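Side-chain contact in alternansucrase (Leuconostoc mesenteroides, PDB 6HVG), which is a glycosyl hydrolase family 70 protein with a TIM-barrel-type domain, a bound calcium ion and choline-binding-type repeats: residues K653-L658 and A1038-N1043. Numbering follows the deposited sequence.
Sequences KHLSIL and AALDSN
With CG anti to its carbonyl carbon (chi1 -87°) and its CB bond pointing toward residues 1038-1043, Leu655 parts its two methyls between different partners, while Leu1040, whose CG lies anti to the backbone N (chi1 -167°), brings CD1 to one of them, CD2. The two leucines touch by one methyl each, Leu655 CD2 lying 4.0 Å from Leu1040 CD1. The other branch of Leu655 rests over the flat face of an amide: its CD1 is 3.5 Å from Asn1043 OD1, 3.7 Å from Asn1043 CG and 3.9 Å from Asn1043 CB, a van der Waals contact. A single forked residue thus spans a hydrocarbon partner and a polar one, and no hydrogen bond crosses between the segments, whose nearest CA atoms, those of Leu655 and Asn1043, stand 9.0 Å apart.

A polar group can line such a junction when its own needs are met, and Asn1043 illustrates how. Its ND2 donates to Leu1040 O at 3.1 Å, with an N-H...O angle of 162°; the acceptor lies almost in the amide plane, whereas the donor sits above the carbonyl plane. Asn1043 N reaches the same oxygen from the same face, so two donors of one residue grip it and hold the turn from Leu1040 to Asn1043. OD1 is hydrogen-bonded to Thr1080 OG1, and the amide, held at both ends, is fixed in its rotation.

All three touching residues are buried. Residues 1038-1043 lead into strand 1045-1047, and the other segment runs into strand 657-658; the two strands are non-adjacent members of the parallel barrel sheet. Between them in the sheet come 617-620, 1151-1156 and 1081-1083; Leu655 also packs on Ser1081 of the last, and Leu1040 and Asn1043 on Val821 of strand 821-825.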
loop_
_atom_site.group_PDB
_atom_site.type_symbol
_atom_site.label_atom_id
_atom_site.label_comp_id
_atom_site.label_asym_id
_atom_site.label_seq_id
_atom_site.Cartn_x
_atom_site.Cartn_y
_atom_site.Cartn_z
ATOM N N LYS A 653 0.971 -35.835 -8.548
ATOM C CA LYS A 653 -0.276 -35.759 -9.319
ATOM C C LYS A 653 -1.141 -34.579 -8.900
ATOM O O LYS A 653 -2.096 -34.229 -9.592
ATOM C CB LYS A 653 -1.115 -37.031 -9.145
ATOM C CG LYS A 653 -1.057 -37.984 -10.309
ATOM C CD LYS A 653 -1.678 -39.328 -9.936
ATOM C CE LYS A 653 -1.176 -40.443 -10.854
ATOM N NZ LYS A 653 -1.362 -41.780 -10.237
ATOM N N HIS A 654 -0.842 -33.993 -7.754
ATOM C CA HIS A 654 -1.622 -32.881 -7.226
ATOM C C HIS A 654 -0.676 -31.782 -6.765
ATOM O O HIS A 654 -0.707 -31.370 -5.597
ATOM C CB HIS A 654 -2.511 -33.345 -6.067
ATOM C CG HIS A 654 -3.453 -34.440 -6.436
ATOM N ND1 HIS A 654 -3.080 -35.767 -6.409
ATOM C CD2 HIS A 654 -4.744 -34.416 -6.840
ATOM C CE1 HIS A 654 -4.100 -36.514 -6.792
ATOM N NE2 HIS A 654 -5.126 -35.718 -7.045
ATOM N N LEU A 655 0.161 -31.317 -7.699
ATOM C CA LEU A 655 1.074 -30.197 -7.441
ATOM C C LEU A 655 0.338 -29.005 -6.859
ATOM O O LEU A 655 -0.625 -28.556 -7.440
ATOM C CB LEU A 655 1.771 -29.738 -8.723
ATOM C CG LEU A 655 3.050 -30.459 -9.095
ATOM C CD1 LEU A 655 3.458 -30.039 -10.497
ATOM C CD2 LEU A 655 4.155 -30.150 -8.090
ATOM N N SER A 656 0.831 -28.518 -5.716
ATOM C CA SER A 656 0.231 -27.414 -4.951
ATOM C C SER A 656 1.288 -26.435 -4.441
ATOM O O SER A 656 2.331 -26.857 -3.922
ATOM C CB SER A 656 -0.537 -27.957 -3.737
ATOM O OG SER A 656 -1.705 -28.629 -4.152
ATOM N N ILE A 657 1.015 -25.137 -4.568
ATOM C CA ILE A 657 1.985 -24.103 -4.214
ATOM C C ILE A 657 1.414 -23.139 -3.185
ATOM O O ILE A 657 0.195 -23.014 -3.035
ATOM C CB ILE A 657 2.493 -23.330 -5.459
ATOM C CG1 ILE A 657 1.361 -22.525 -6.109
ATOM C CG2 ILE A 657 3.120 -24.306 -6.440
ATOM C CD1 ILE A 657 1.777 -21.760 -7.362
ATOM N N LEU A 658 2.308 -22.469 -2.469
ATOM C CA LEU A 658 1.959 -21.461 -1.473
ATOM C C LEU A 658 2.502 -20.109 -1.915
ATOM O O LEU A 658 3.645 -20.013 -2.352
ATOM C CB LEU A 658 2.629 -21.771 -0.138
ATOM C CG LEU A 658 2.249 -23.039 0.591
ATOM C CD1 LEU A 658 3.220 -23.295 1.720
ATOM C CD2 LEU A 658 0.802 -22.956 1.080
ATOM N N ALA A 1038 14.792 -35.621 -8.580
ATOM C CA ALA A 1038 14.764 -35.520 -10.040
ATOM C C ALA A 1038 13.363 -35.580 -10.602
ATOM O O ALA A 1038 13.073 -34.923 -11.603
ATOM C CB ALA A 1038 15.618 -36.605 -10.654
ATOM N N ALA A 1039 12.480 -36.331 -9.943
ATOM C CA ALA A 1039 11.086 -36.422 -10.393
ATOM C C ALA A 1039 10.345 -35.114 -10.208
ATOM O O ALA A 1039 9.722 -34.626 -11.129
ATOM C CB ALA A 1039 10.359 -37.558 -9.684
ATOM N N LEU A 1040 10.413 -34.535 -9.015
ATOM C CA LEU A 1040 9.762 -33.249 -8.763
ATOM C C LEU A 1040 10.359 -32.190 -9.679
ATOM O O LEU A 1040 9.624 -31.384 -10.225
ATOM C CB LEU A 1040 9.913 -32.838 -7.303
ATOM C CG LEU A 1040 9.049 -31.684 -6.807
ATOM C CD1 LEU A 1040 7.585 -31.943 -7.044
ATOM C CD2 LEU A 1040 9.260 -31.446 -5.320
ATOM N N ASP A 1041 11.683 -32.237 -9.904
ATOM C CA ASP A 1041 12.371 -31.286 -10.774
ATOM C C ASP A 1041 11.924 -31.377 -12.229
ATOM O O ASP A 1041 12.105 -30.432 -12.999
ATOM C CB ASP A 1041 13.883 -31.480 -10.717
ATOM C CG ASP A 1041 14.487 -31.135 -9.359
ATOM O OD1 ASP A 1041 13.756 -30.665 -8.449
ATOM O OD2 ASP A 1041 15.714 -31.363 -9.199
ATOM N N SER A 1042 11.338 -32.508 -12.616
ATOM C CA SER A 1042 10.845 -32.693 -13.982
ATOM C C SER A 1042 9.550 -31.945 -14.273
ATOM O O SER A 1042 9.076 -31.965 -15.407
ATOM C CB SER A 1042 10.661 -34.179 -14.272
ATOM O OG SER A 1042 11.859 -34.893 -13.983
ATOM N N ASN A 1043 8.971 -31.297 -13.258
ATOM C CA ASN A 1043 7.770 -30.492 -13.434
ATOM C C ASN A 1043 8.056 -29.050 -13.762
ATOM O O ASN A 1043 9.104 -28.532 -13.445
ATOM C CB ASN A 1043 6.922 -30.543 -12.184
ATOM C CG ASN A 1043 6.300 -31.893 -11.981
ATOM O OD1 ASN A 1043 5.275 -32.203 -12.590
ATOM N ND2 ASN A 1043 6.928 -32.721 -11.146
#